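Local coordinates for protein tannase (Lactobacillus plantarum, PDB 3WA7) that probably hydrolyses the galloyl ester bonds of tannins as a tannin acylhydrolase of the alpha/beta-hydrolase fold, at residues 5-9 and 10-14; 47-50 and 51-55; 183-187 and 188-192; 388-391 and 392-396; 397-401 and 402-406. One frame throughout, in Å; residues are numbered along the deposited sequence.

Contact 1: residues 5-9 and 10-14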
loop_
_atom_site.group_PDB
_atom_site.type_symbol
_atom_site.label_atom_id
_atom_site.label_comp_id
_atom_site.label_asym_id
_atom_site.label_seq_id
_atom_site.Cartn_x
_atom_site.Cartn_y
_atom_site.Cartn_z
ATOM N N LEU A 5 -23.435 -13.102 10.801
ATOM C CA LEU A 5 -22.038 -12.677 10.843
ATOM C C LEU A 5 -21.396 -13.027 12.179
ATOM O O LEU A 5 -20.503 -12.330 12.659
ATOM C CB LEU A 5 -21.923 -11.174 10.585
ATOM C CG LEU A 5 -22.462 -10.698 9.234
ATOM C CD1 LEU A 5 -22.176 -9.210 9.070
ATOM C CD2 LEU A 5 -21.807 -11.491 8.105
ATOM N N ILE A 6 -21.866 -14.113 12.781
ATOM C CA ILE A 6 -21.324 -14.574 14.048
ATOM C C ILE A 6 -20.282 -15.647 13.764
ATOM O O ILE A 6 -20.591 -16.685 13.177
ATOM C CB ILE A 6 -22.423 -15.183 14.946
ATOM C CG1 ILE A 6 -23.431 -14.105 15.341
ATOM C CG2 ILE A 6 -21.796 -15.822 16.178
ATOM C CD1 ILE A 6 -22.834 -12.962 16.136
ATOM N N PHE A 7 -19.045 -15.388 14.169
ATOM C CA PHE A 7 -17.974 -16.348 13.956
ATOM C C PHE A 7 -18.170 -17.543 14.878
ATOM O O PHE A 7 -18.445 -17.382 16.068
ATOM C CB PHE A 7 -16.614 -15.715 14.245
ATOM C CG PHE A 7 -15.463 -16.659 14.057
ATOM C CD1 PHE A 7 -15.022 -16.990 12.781
ATOM C CD2 PHE A 7 -14.839 -17.244 15.155
ATOM C CE1 PHE A 7 -13.974 -17.892 12.600
ATOM C CE2 PHE A 7 -13.794 -18.146 14.984
ATOM C CZ PHE A 7 -13.360 -18.471 13.704
ATOM N N ASP A 8 -18.022 -18.739 14.316
ATOM C CA ASP A 8 -18.169 -19.983 15.066
ATOM C C ASP A 8 -16.799 -20.653 15.145
ATOM O O ASP A 8 -16.246 -21.070 14.126
ATOM C CB ASP A 8 -19.150 -20.912 14.349
ATOM C CG ASP A 8 -19.508 -22.134 15.176
ATOM O OD1 ASP A 8 -18.662 -22.593 15.971
ATOM O OD2 ASP A 8 -20.636 -22.640 15.018
ATOM N N ALA A 9 -16.251 -20.750 16.351
ATOM C CA ALA A 9 -14.943 -21.362 16.545
ATOM C C ALA A 9 -14.899 -22.809 16.059
ATOM O O ALA A 9 -13.821 -23.353 15.814
ATOM C CB ALA A 9 -14.548 -21.293 18.014
ATOM N N ASP A 10 -16.063 -23.439 15.922
ATOM C CA ASP A 10 -16.100 -24.823 15.459
ATOM C C ASP A 10 -15.693 -24.947 13.998
ATOM O O ASP A 10 -15.403 -26.045 13.522
ATOM C CB ASP A 10 -17.490 -25.433 15.658
ATOM C CG ASP A 10 -17.752 -25.821 17.098
ATOM O OD1 ASP A 10 -16.838 -26.389 17.731
ATOM O OD2 ASP A 10 -18.868 -25.568 17.594
ATOM N N TRP A 11 -15.670 -23.827 13.284
ATOM C CA TRP A 11 -15.275 -23.851 11.880
ATOM C C TRP A 11 -13.766 -24.048 11.755
ATOM O O TRP A 11 -13.268 -24.392 10.684
ATOM C CB TRP A 11 -15.651 -22.548 11.172
ATOM C CG TRP A 11 -17.120 -22.254 11.095
ATOM C CD1 TRP A 11 -18.149 -23.155 11.111
ATOM C CD2 TRP A 11 -17.718 -20.965 10.921
ATOM N NE1 TRP A 11 -19.353 -22.502 10.957
ATOM C CE2 TRP A 11 -19.116 -21.158 10.838
ATOM C CE3 TRP A 11 -17.207 -19.661 10.826
ATOM C CZ2 TRP A 11 -20.012 -20.094 10.663
ATOM C CZ3 TRP A 11 -18.098 -18.604 10.652
ATOM C CH2 TRP A 11 -19.486 -18.830 10.572
ATOM N N LEU A 12 -13.045 -23.823 12.851
ATOM C CA LEU A 12 -11.592 -23.965 12.866
ATOM C C LEU A 12 -11.152 -25.426 12.795
ATOM O O LEU A 12 -11.486 -26.229 13.669
ATOM C CB LEU A 12 -11.014 -23.313 14.128
ATOM C CG LEU A 12 -11.093 -21.785 14.212
ATOM C CD1 LEU A 12 -10.691 -21.331 15.608
ATOM C CD2 LEU A 12 -10.182 -21.164 13.157
ATOM N N VAL A 13 -10.402 -25.760 11.747
ATOM C CA VAL A 13 -9.907 -27.117 11.543
ATOM C C VAL A 13 -8.377 -27.140 11.580
ATOM O O VAL A 13 -7.718 -26.208 11.114
ATOM C CB VAL A 13 -10.408 -27.690 10.195
ATOM C CG1 VAL A 13 -11.925 -27.765 10.203
ATOM C CG2 VAL A 13 -9.936 -26.820 9.044
ATOM N N PRO A 14 -7.793 -28.212 12.136
ATOM C CA PRO A 14 -6.338 -28.358 12.245
ATOM C C PRO A 14 -5.574 -28.477 10.930
ATOM O O PRO A 14 -6.009 -29.147 9.992
ATOM C CB PRO A 14 -6.186 -29.597 13.123
ATOM C CG PRO A 14 -7.365 -30.419 12.725
ATOM C CD PRO A 14 -8.476 -29.392 12.696
HETATM O O HOH W 1 -12.402 -26.178 16.715
#

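Contact 2: residues 47-50 and 51-55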
loop_
_atom_site.group_PDB
_atom_site.type_symbol
_atom_site.label_atom_id
_atom_site.label_comp_id
_atom_site.label_asym_id
_atom_site.label_seq_id
_atom_site.Cartn_x
_atom_site.Cartn_y
_atom_site.Cartn_z
ATOM N N VAL A 47 -9.490 -17.260 8.271
ATOM C CA VAL A 47 -8.941 -17.050 9.603
ATOM C C VAL A 47 -7.934 -18.149 9.932
ATOM O O VAL A 47 -8.233 -19.333 9.784
ATOM C CB VAL A 47 -10.058 -17.077 10.667
ATOM C CG1 VAL A 47 -9.469 -16.874 12.052
ATOM C CG2 VAL A 47 -11.084 -16.001 10.362
ATOM N N PHE A 48 -6.745 -17.752 10.374
ATOM C CA PHE A 48 -5.705 -18.710 10.731
ATOM C C PHE A 48 -5.225 -18.418 12.147
ATOM O O PHE A 48 -4.876 -17.285 12.479
ATOM C CB PHE A 48 -4.559 -18.640 9.726
ATOM C CG PHE A 48 -5.010 -18.827 8.309
ATOM C CD1 PHE A 48 -5.186 -17.731 7.471
ATOM C CD2 PHE A 48 -5.321 -20.096 7.833
ATOM C CE1 PHE A 48 -5.670 -17.895 6.176
ATOM C CE2 PHE A 48 -5.807 -20.272 6.535
ATOM C CZ PHE A 48 -5.982 -19.167 5.706
ATOM N N VAL A 49 -5.212 -19.458 12.974
ATOM C CA VAL A 49 -4.847 -19.316 14.375
ATOM C C VAL A 49 -3.790 -20.304 14.851
ATOM O O VAL A 49 -3.893 -21.500 14.589
ATOM C CB VAL A 49 -6.102 -19.514 15.263
ATOM C CG1 VAL A 49 -5.762 -19.261 16.724
ATOM C CG2 VAL A 49 -7.228 -18.596 14.795
ATOM N N PRO A 50 -2.752 -19.811 15.549
ATOM C CA PRO A 50 -1.714 -20.720 16.047
ATOM C C PRO A 50 -2.406 -21.760 16.930
ATOM O O PRO A 50 -3.270 -21.414 17.735
ATOM C CB PRO A 50 -0.804 -19.792 16.844
ATOM C CG PRO A 50 -0.886 -18.505 16.046
ATOM C CD PRO A 50 -2.376 -18.405 15.778
ATOM N N ALA A 51 -2.027 -23.023 16.779
ATOM C CA ALA A 51 -2.645 -24.103 17.543
ATOM C C ALA A 51 -2.671 -23.869 19.054
ATOM O O ALA A 51 -3.613 -24.278 19.733
ATOM C CB ALA A 51 -1.939 -25.425 17.234
ATOM N N ALA A 52 -1.640 -23.217 19.578
ATOM C CA ALA A 52 -1.557 -22.956 21.012
ATOM C C ALA A 52 -2.778 -22.242 21.580
ATOM O O ALA A 52 -3.133 -22.442 22.741
ATOM C CB ALA A 52 -0.305 -22.146 21.319
ATOM N N TYR A 53 -3.426 -21.419 20.762
ATOM C CA TYR A 53 -4.585 -20.655 21.218
ATOM C C TYR A 53 -5.867 -21.468 21.370
ATOM O O TYR A 53 -6.912 -20.934 21.746
ATOM C CB TYR A 53 -4.781 -19.447 20.294
ATOM C CG TYR A 53 -3.549 -18.553 20.246
ATOM C CD1 TYR A 53 -3.372 -17.614 19.227
ATOM C CD2 TYR A 53 -2.539 -18.677 21.205
ATOM C CE1 TYR A 53 -2.211 -16.830 19.162
ATOM C CE2 TYR A 53 -1.384 -17.901 21.150
ATOM C CZ TYR A 53 -1.221 -16.984 20.127
ATOM O OH TYR A 53 -0.054 -16.250 20.063
ATOM N N LEU A 54 -5.785 -22.762 21.075
ATOM C CA LEU A 54 -6.922 -23.664 21.241
ATOM C C LEU A 54 -6.588 -24.586 22.411
ATOM O O LEU A 54 -7.331 -25.521 22.718
ATOM C CB LEU A 54 -7.157 -24.506 19.978
ATOM C CG LEU A 54 -7.882 -23.872 18.785
ATOM C CD1 LEU A 54 -9.252 -23.400 19.229
ATOM C CD2 LEU A 54 -7.074 -22.714 18.226
ATOM N N HIS A 55 -5.462 -24.301 23.061
ATOM C CA HIS A 55 -4.974 -25.084 24.197
ATOM C C HIS A 55 -4.695 -24.201 25.406
ATOM O O HIS A 55 -4.082 -24.650 26.376
ATOM C CB HIS A 55 -3.680 -25.811 23.811
ATOM C CG HIS A 55 -3.887 -26.964 22.881
ATOM N ND1 HIS A 55 -4.134 -28.245 23.328
ATOM C CD2 HIS A 55 -3.911 -27.026 21.530
ATOM C CE1 HIS A 55 -4.301 -29.046 22.291
ATOM N NE2 HIS A 55 -4.171 -28.332 21.188
#

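Contact 3: residues 183-187 and 188-192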
loop_
_atom_site.group_PDB
_atom_site.type_symbol
_atom_site.label_atom_id
_atom_site.label_comp_id
_atom_site.label_asym_id
_atom_site.label_seq_id
_atom_site.Cartn_x
_atom_site.Cartn_y
_atom_site.Cartn_z
ATOM N N PRO A 183 -22.731 4.624 4.152
ATOM C CA PRO A 183 -23.778 4.195 3.219
ATOM C C PRO A 183 -23.445 2.883 2.503
ATOM O O PRO A 183 -24.294 1.994 2.390
ATOM C CB PRO A 183 -23.881 5.377 2.258
ATOM C CG PRO A 183 -23.613 6.539 3.157
ATOM C CD PRO A 183 -22.419 6.052 3.963
ATOM N N ALA A 184 -22.209 2.762 2.024
ATOM C CA ALA A 184 -21.775 1.557 1.323
ATOM C C ALA A 184 -21.777 0.339 2.246
ATOM O O ALA A 184 -22.215 -0.748 1.861
ATOM C CB ALA A 184 -20.377 1.770 0.738
ATOM N N LEU A 185 -21.284 0.520 3.464
ATOM C CA LEU A 185 -21.232 -0.571 4.428
ATOM C C LEU A 185 -22.631 -1.008 4.847
ATOM O O LEU A 185 -22.870 -2.188 5.102
ATOM C CB LEU A 185 -20.405 -0.151 5.644
ATOM C CG LEU A 185 -18.913 0.005 5.328
ATOM C CD1 LEU A 185 -18.210 0.763 6.448
ATOM C CD2 LEU A 185 -18.295 -1.375 5.131
ATOM N N THR A 186 -23.557 -0.056 4.901
ATOM C CA THR A 186 -24.931 -0.357 5.271
ATOM C C THR A 186 -25.580 -1.199 4.179
ATOM O O THR A 186 -26.275 -2.171 4.468
ATOM C CB THR A 186 -25.752 0.934 5.470
ATOM O OG1 THR A 186 -25.246 1.649 6.604
ATOM C CG2 THR A 186 -27.226 0.606 5.693
ATOM N N ALA A 187 -25.341 -0.823 2.925
ATOM C CA ALA A 187 -25.903 -1.543 1.787
ATOM C C ALA A 187 -25.436 -2.994 1.758
ATOM O O ALA A 187 -26.215 -3.900 1.461
ATOM C CB ALA A 187 -25.521 -0.847 0.483
ATOM N N LEU A 188 -24.162 -3.209 2.068
ATOM C CA LEU A 188 -23.589 -4.551 2.074
ATOM C C LEU A 188 -24.034 -5.361 3.279
ATOM O O LEU A 188 -23.922 -6.587 3.284
ATOM C CB LEU A 188 -22.062 -4.482 2.090
ATOM C CG LEU A 188 -21.325 -3.997 0.847
ATOM C CD1 LEU A 188 -19.835 -3.907 1.159
ATOM C CD2 LEU A 188 -21.576 -4.952 -0.305
ATOM N N GLY A 189 -24.524 -4.676 4.304
ATOM C CA GLY A 189 -24.939 -5.371 5.506
ATOM C C GLY A 189 -23.714 -5.794 6.296
ATOM O O GLY A 189 -23.633 -6.920 6.781
ATOM N N ALA A 190 -22.742 -4.893 6.409
ATOM C CA ALA A 190 -21.525 -5.187 7.156
ATOM C C ALA A 190 -21.872 -5.270 8.638
ATOM O O ALA A 190 -22.905 -4.759 9.069
ATOM C CB ALA A 190 -20.484 -4.101 6.916
ATOM N N ALA A 191 -21.008 -5.914 9.415
ATOM C CA ALA A 191 -21.243 -6.072 10.846
ATOM C C ALA A 191 -21.315 -4.731 11.561
ATOM O O ALA A 191 -20.629 -3.779 11.187
ATOM C CB ALA A 191 -20.144 -6.943 11.465
ATOM N N PRO A 192 -22.158 -4.638 12.603
ATOM C CA PRO A 192 -22.331 -3.412 13.387
ATOM C C PRO A 192 -21.192 -3.229 14.385
ATOM O O PRO A 192 -21.361 -3.434 15.590
ATOM C CB PRO A 192 -23.669 -3.641 14.076
ATOM C CG PRO A 192 -23.626 -5.106 14.354
ATOM C CD PRO A 192 -23.101 -5.680 13.052
#

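Contact 4: residues 388-391 and 392-396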
loop_
_atom_site.group_PDB
_atom_site.type_symbol
_atom_site.label_atom_id
_atom_site.label_comp_id
_atom_site.label_asym_id
_atom_site.label_seq_id
_atom_site.Cartn_x
_atom_site.Cartn_y
_atom_site.Cartn_z
ATOM N N ALA A 388 -14.660 14.748 -6.824
ATOM C CA ALA A 388 -13.613 15.257 -5.940
ATOM C C ALA A 388 -13.692 14.687 -4.523
ATOM O O ALA A 388 -12.666 14.438 -3.887
ATOM C CB ALA A 388 -13.675 16.780 -5.887
ATOM N N GLU A 389 -14.910 14.491 -4.030
ATOM C CA GLU A 389 -15.116 13.963 -2.686
ATOM C C GLU A 389 -14.606 12.527 -2.589
ATOM O O GLU A 389 -14.047 12.126 -1.569
ATOM C CB GLU A 389 -16.603 14.026 -2.332
ATOM C CG GLU A 389 -16.922 13.783 -0.869
ATOM C CD GLU A 389 -18.397 13.989 -0.563
ATOM O OE1 GLU A 389 -18.930 15.064 -0.909
ATOM O OE2 GLU A 389 -19.024 13.083 0.025
ATOM N N LEU A 390 -14.804 11.756 -3.654
ATOM C CA LEU A 390 -14.351 10.366 -3.689
ATOM C C LEU A 390 -12.829 10.298 -3.770
ATOM O O LEU A 390 -12.195 9.479 -3.106
ATOM C CB LEU A 390 -14.965 9.638 -4.891
ATOM C CG LEU A 390 -14.440 8.221 -5.167
ATOM C CD1 LEU A 390 -14.659 7.330 -3.948
ATOM C CD2 LEU A 390 -15.160 7.647 -6.381
ATOM N N ILE A 391 -12.243 11.157 -4.596
ATOM C CA ILE A 391 -10.793 11.186 -4.736
ATOM C C ILE A 391 -10.178 11.475 -3.365
ATOM O O ILE A 391 -9.235 10.807 -2.936
ATOM C CB ILE A 391 -10.366 12.279 -5.741
ATOM C CG1 ILE A 391 -10.886 11.926 -7.137
ATOM C CG2 ILE A 391 -8.853 12.431 -5.733
ATOM C CD1 ILE A 391 -10.678 13.023 -8.169
ATOM N N GLN A 392 -10.736 12.461 -2.674
ATOM C CA GLN A 392 -10.258 12.844 -1.349
ATOM C C GLN A 392 -10.460 11.730 -0.319
ATOM O O GLN A 392 -9.585 11.464 0.517
ATOM C CB GLN A 392 -10.990 14.108 -0.890
ATOM C CG GLN A 392 -10.615 14.589 0.496
ATOM C CD GLN A 392 -11.417 15.803 0.919
ATOM O OE1 GLN A 392 -11.331 16.865 0.301
ATOM N NE2 GLN A 392 -12.208 15.650 1.973
ATOM N N ALA A 393 -11.614 11.074 -0.393
ATOM C CA ALA A 393 -11.959 10.002 0.530
ATOM C C ALA A 393 -11.005 8.809 0.502
ATOM O O ALA A 393 -10.806 8.152 1.528
ATOM C CB ALA A 393 -13.388 9.525 0.256
ATOM N N ILE A 394 -10.414 8.516 -0.653
ATOM C CA ILE A 394 -9.506 7.374 -0.719
ATOM C C ILE A 394 -8.029 7.749 -0.633
ATOM O O ILE A 394 -7.156 6.917 -0.879
ATOM C CB ILE A 394 -9.734 6.513 -1.988
ATOM C CG1 ILE A 394 -9.361 7.294 -3.246
ATOM C CG2 ILE A 394 -11.181 6.043 -2.039
ATOM C CD1 ILE A 394 -9.294 6.412 -4.482
ATOM N N ASN A 395 -7.757 9.000 -0.277
ATOM C CA ASN A 395 -6.383 9.469 -0.122
ATOM C C ASN A 395 -6.100 9.476 1.384
ATOM O O ASN A 395 -6.720 10.230 2.132
ATOM C CB ASN A 395 -6.234 10.888 -0.685
ATOM C CG ASN A 395 -4.787 11.368 -0.694
ATOM O OD1 ASN A 395 -3.940 10.840 0.027
ATOM N ND2 ASN A 395 -4.503 12.385 -1.505
ATOM N N PRO A 396 -5.173 8.626 1.849
ATOM C CA PRO A 396 -4.854 8.580 3.279
ATOM C C PRO A 396 -4.529 9.951 3.878
ATOM O O PRO A 396 -4.889 10.241 5.016
ATOM C CB PRO A 396 -3.659 7.630 3.335
ATOM C CG PRO A 396 -3.922 6.696 2.195
ATOM C CD PRO A 396 -4.366 7.645 1.100
#

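Contact 5: residues 397-401 and 402-406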
loop_
_atom_site.group_PDB
_atom_site.type_symbol
_atom_site.label_atom_id
_atom_site.label_comp_id
_atom_site.label_asym_id
_atom_site.label_seq_id
_atom_site.Cartn_x
_atom_site.Cartn_y
_atom_site.Cartn_z
ATOM N N LEU A 397 -3.854 10.792 3.100
ATOM C CA LEU A 397 -3.462 12.119 3.564
ATOM C C LEU A 397 -4.622 13.013 4.000
ATOM O O LEU A 397 -4.470 13.835 4.904
ATOM C CB LEU A 397 -2.661 12.838 2.474
ATOM C CG LEU A 397 -1.408 12.148 1.928
ATOM C CD1 LEU A 397 -0.710 13.096 0.960
ATOM C CD2 LEU A 397 -0.466 11.764 3.062
ATOM N N SER A 398 -5.773 12.859 3.350
ATOM C CA SER A 398 -6.950 13.665 3.657
ATOM C C SER A 398 -7.336 13.632 5.131
ATOM O O SER A 398 -7.795 14.629 5.684
ATOM C CB SER A 398 -8.144 13.186 2.823
ATOM O OG SER A 398 -7.893 13.347 1.440
ATOM N N TYR A 399 -7.143 12.483 5.765
ATOM C CA TYR A 399 -7.511 12.315 7.166
ATOM C C TYR A 399 -6.507 12.896 8.153
ATOM O O TYR A 399 -6.789 12.991 9.346
ATOM C CB TYR A 399 -7.748 10.833 7.453
ATOM C CG TYR A 399 -8.787 10.242 6.534
ATOM C CD1 TYR A 399 -8.431 9.729 5.285
ATOM C CD2 TYR A 399 -10.138 10.276 6.872
ATOM C CE1 TYR A 399 -9.397 9.270 4.397
ATOM C CE2 TYR A 399 -11.109 9.820 5.990
ATOM C CZ TYR A 399 -10.736 9.321 4.757
ATOM O OH TYR A 399 -11.696 8.874 3.883
ATOM N N LEU A 400 -5.341 13.293 7.656
ATOM C CA LEU A 400 -4.314 13.870 8.516
ATOM C C LEU A 400 -4.415 15.395 8.514
ATOM O O LEU A 400 -3.912 16.058 9.420
ATOM C CB LEU A 400 -2.921 13.438 8.044
ATOM C CG LEU A 400 -2.699 11.932 7.869
ATOM C CD1 LEU A 400 -1.274 11.673 7.392
ATOM C CD2 LEU A 400 -2.960 11.210 9.185
ATOM N N THR A 401 -5.074 15.944 7.499
ATOM C CA THR A 401 -5.233 17.392 7.388
ATOM C C THR A 401 -6.576 17.872 7.937
ATOM O O THR A 401 -6.696 19.008 8.390
ATOM C CB THR A 401 -5.102 17.857 5.924
ATOM O OG1 THR A 401 -6.087 17.198 5.120
ATOM C CG2 THR A 401 -3.719 17.526 5.383
ATOM N N THR A 402 -7.581 17.002 7.887
ATOM C CA THR A 402 -8.913 17.334 8.386
ATOM C C THR A 402 -9.405 16.198 9.274
ATOM O O THR A 402 -9.263 15.028 8.922
ATOM C CB THR A 402 -9.917 17.521 7.230
ATOM O OG1 THR A 402 -9.471 18.581 6.372
ATOM C CG2 THR A 402 -11.299 17.869 7.773
ATOM N N THR A 403 -9.982 16.543 10.423
ATOM C CA THR A 403 -10.486 15.538 11.353
ATOM C C THR A 403 -11.837 14.999 10.902
ATOM O O THR A 403 -12.800 15.755 10.753
ATOM C CB THR A 403 -10.644 16.113 12.782
ATOM O OG1 THR A 403 -9.372 16.554 13.268
ATOM C CG2 THR A 403 -11.194 15.055 13.723
ATOM N N SER A 404 -11.903 13.689 10.677
ATOM C CA SER A 404 -13.143 13.043 10.260
ATOM C C SER A 404 -13.043 11.548 10.517
ATOM O O SER A 404 -13.888 10.772 10.069
ATOM C CB SER A 404 -13.414 13.282 8.771
ATOM O OG SER A 404 -12.577 12.472 7.957
ATOM N N SER A 405 -12.017 11.144 11.258
ATOM C CA SER A 405 -11.828 9.728 11.535
ATOM C C SER A 405 -10.942 9.500 12.743
ATOM O O SER A 405 -10.327 10.430 13.259
ATOM C CB SER A 405 -11.179 9.056 10.327
ATOM O OG SER A 405 -9.884 9.596 10.107
ATOM N N GLN A 406 -10.890 8.247 13.187
ATOM C CA GLN A 406 -10.040 7.861 14.303
ATOM C C GLN A 406 -8.855 7.177 13.619
ATOM O O GLN A 406 -8.997 6.120 13.007
ATOM C CB GLN A 406 -10.813 6.930 15.248
ATOM C CG GLN A 406 -11.959 7.676 15.943
ATOM C CD GLN A 406 -12.872 6.791 16.770
ATOM O OE1 GLN A 406 -13.442 5.829 16.265
ATOM N NE2 GLN A 406 -13.024 7.126 18.047
HETATM O O HOH W 2 -9.238 12.281 10.598
#

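Contact 1: residues 5-9 and 10-14
Asp8 and Trp11 make the main meeting here, across a short 3-10 turn that an Asx turn introduces and that delivers the chain into strand 13-19. The backbone bonds come first. Trp11 N donates to Asp8 O at 2.9 Å, and one residue further on Leu12 N donates to Ala9 O at 3.1 Å; these two i to i+3 bonds wind the 3-10 turn. In the Asx turn Asp10 N reaches Asp8 OD1 at 2.7 Å, on the anti side of the carboxylate and 33° out of its plane. The two acidic side chains end up close together, Asp8 OD1 and Asp10 OD2 3.4 Å apart, two acceptors of like charge whose closeness would probably be unfavourable.

The ring contacts follow. With its CG anti to the carbonyl carbon (chi1 -63°), Trp11 swings its indole back under Asp8, whose CB sits over one face, 3.6 Å from the centroid of the five-membered ring, in a CH-pi contact. The six-membered ring points its edge at the face of Phe7 in an offset T-shaped pair, planes 87° apart. Tyr142 of helix 131-145 and Ile32 of strand 22-33 each touch both aromatic side chains.

Apolar packing closes the turn on its buried side: Phe7 brings CZ, at the edge of its ring, to 4.0 Å from Leu12 CG.

Contact 2: residues 47-50 and 51-55
Val49 and Tyr53 meet where strand 44-50 runs out into a 3-10 turn, and their torsions explain how. Val49 holds CG1 anti to its backbone N (chi1 -176°), which sends that methyl forward along the chain to lie 3.7 Å from Tyr53 CB. The same CG1 also receives Leu54 CD2 at 4.0 Å, so one methyl touches two side chains of the turn. Tyr53 keeps CG beside its own backbone N (chi1 -58°), an orientation that lays the phenol ring back against Pro50. The proline CB stands above one face of that ring, displaced toward the rim, and makes a CH-pi contact with its centroid at 4.2 Å, while Pro50 CD comes to 3.7 Å from Tyr53 CD1.

In the backbone, Tyr53 N donates to Pro50 O at 3.0 Å, the bond that starts the turn; Leu54 N to Ala51 O and His55 N to Ala52 O continue it. The phenol hydroxyl is tied to Gly105 O, just before strand 107-111, and Leu102 of helix 95-103 also packs on Pro50. Losing the phenol of Tyr53 to an alanine is likely to strip Pro50 of its aromatic cover and leave Gly105 O without this partner.

Backbone bonds wind the turn, apolar contacts set its side chains against the strand end, and the one polar side-chain end used is the phenol hydroxyl.

Contact 3: residues 183-187 and 188-192
A phi of 75° at Gly189 reverses the chain at the end of helix 182-188 and folds Ala190 back onto Leu185, giving a Schellman motif with the glycine as its C-prime residue. Glycine tolerates this left-handed conformation more easily than residues with a side chain. Leu185 does its share by holding CG anti to its carbonyl carbon (chi1 -69°), which brings the CD2 branch alongside the methyl of Ala190 at 3.9 Å from Ala190 CB. This apolar touch is the contact between C3 (Leu185) and C'' (Ala190) that commonly accompanies a Schellman motif.

Two backbone bonds define the motif. Ala190 N reaches Leu185 O at 3.0 Å, almost straight at 175° and nearly along the C=O axis; Gly189 N takes Thr186 O at 3.1 Å from well above the carbonyl plane, with a further weak bond to Leu185 O. Upstream, Leu188 N still makes the regular helical bond to Ala184 O at 3.1 Å.

The helix end is held from outside as well: Leu188 packs on Val134 of helix 131-145, Leu185 on Arg141 of the same helix, and the backbones of Leu188 and Gly189 bond to those of His37 and Gln36. Leu188 also lays its CG beside the Ala184 carbonyl, 3.5 Å from Ala184 O.

Contact 4: residues 388-391 and 392-396
Ala388 opens the first turn of the short helix 388-393 by offering its carbonyl to Gln392, whose N lies 3.0 Å from Ala388 O. Gln392 CB rests close to that same oxygen, and the rest of its extended side chain makes no further contact with 388-391. Glu389 comes next: its O takes Ala393 N at 2.9 Å, and the methyl of Ala393 crowds in beside the bond, 3.2 Å from Glu389 O. Leu390 is the residue with a side-chain partner ahead of it. Its carbonyl receives Ile394 N at 3.2 Å, while its CD1 meets the CG2 branch of Ile394 at 4.2 Å, a loose apolar touch between two side chains set at a slant. Ile391 ends the segment with a carbonyl that draws only a weak bond from Ile394 N, now that the helix is unwinding.

Ile394 carries CG1 between its backbone N and carbonyl carbon (chi1 66°), a cramped rotamer that puts CG1 3.5 Å from Ile391 O. Cutting Ile394 back to an alanine is likely to leave Leu390 CD1 without this neighbour and open a gap toward Leu171 and Phe361, which Ile394 also touches.

Past the helix, Asn395 caps Leu397 N with OD1 and uses ND2 on Glu210 and Asn208, while Gln392 O holds Ser398 OG. Tyr180 packs on Glu389, Leu390 and Ala393, while Ile394 and Pro396 reach helix 164-174, before the chain enters helix 398-401.

Contact 5: residues 397-401 and 402-406
Tyr399 CD2 touches two serine hydroxyls of the following loop, Ser405 OG at 3.3 Å and Ser404 OG at 3.5 Å, where the chain of this alpha/beta-hydrolase leaves helix 398-401 on its way to strand 410-414. Both oxygens approach the ring obliquely. A water bridges helix and loop: it is hydrogen-bonded to Tyr399 O at 2.8 Å and to Ser405 OG at 2.8 Å, and accepts from Ser404 N at 3.0 Å, while the ring lies against the two hydroxyls. The direct bond between the segments is that of Thr402 N to Ser398 O, 3.2 Å long.

The next shell fixes these groups. Ser405 OG is also hydrogen-bonded to Ala174 O, and Tyr399 OH to Ala393 O, which pins the far end of the phenol to the preceding helix; Ser175, Ser178 and Phe181 pack around its ring. On the buried side, Leu400 meets Met433 and Leu434 of helix 425-436.

At the helix end Ser398 O is gripped twice. From the same face of its carbonyl plane as Thr402 N comes Thr401 OG1, whose chi1 of 58° places the hydroxyl between its own N and carbonyl carbon, 3.1 Å from Ser398 O.

In the fold
All five contacts are local turns met in series along the chain; none nests in or crosses another. Contact 1 leads into strand 13-19, the outermost strand at one end of the mixed sheet, and contact 2 ends strand 44-50 of that sheet; they touch where Phe7 packs on Val47 and Leu12 on Val49. Contact 3 closes helix 182-188 ahead of strand 199-203 and meets contact 1 through Leu5 CD1 against Gly189 and Ala191. Contacts 4 and 5 are apart from the first three, contact 4 about 9 Å from contact 3 at the nearest atoms, but touch each other, Ser398 and Tyr399 reaching back to the end of helix 388-393. They lead toward strand 410-414 of the same sheet.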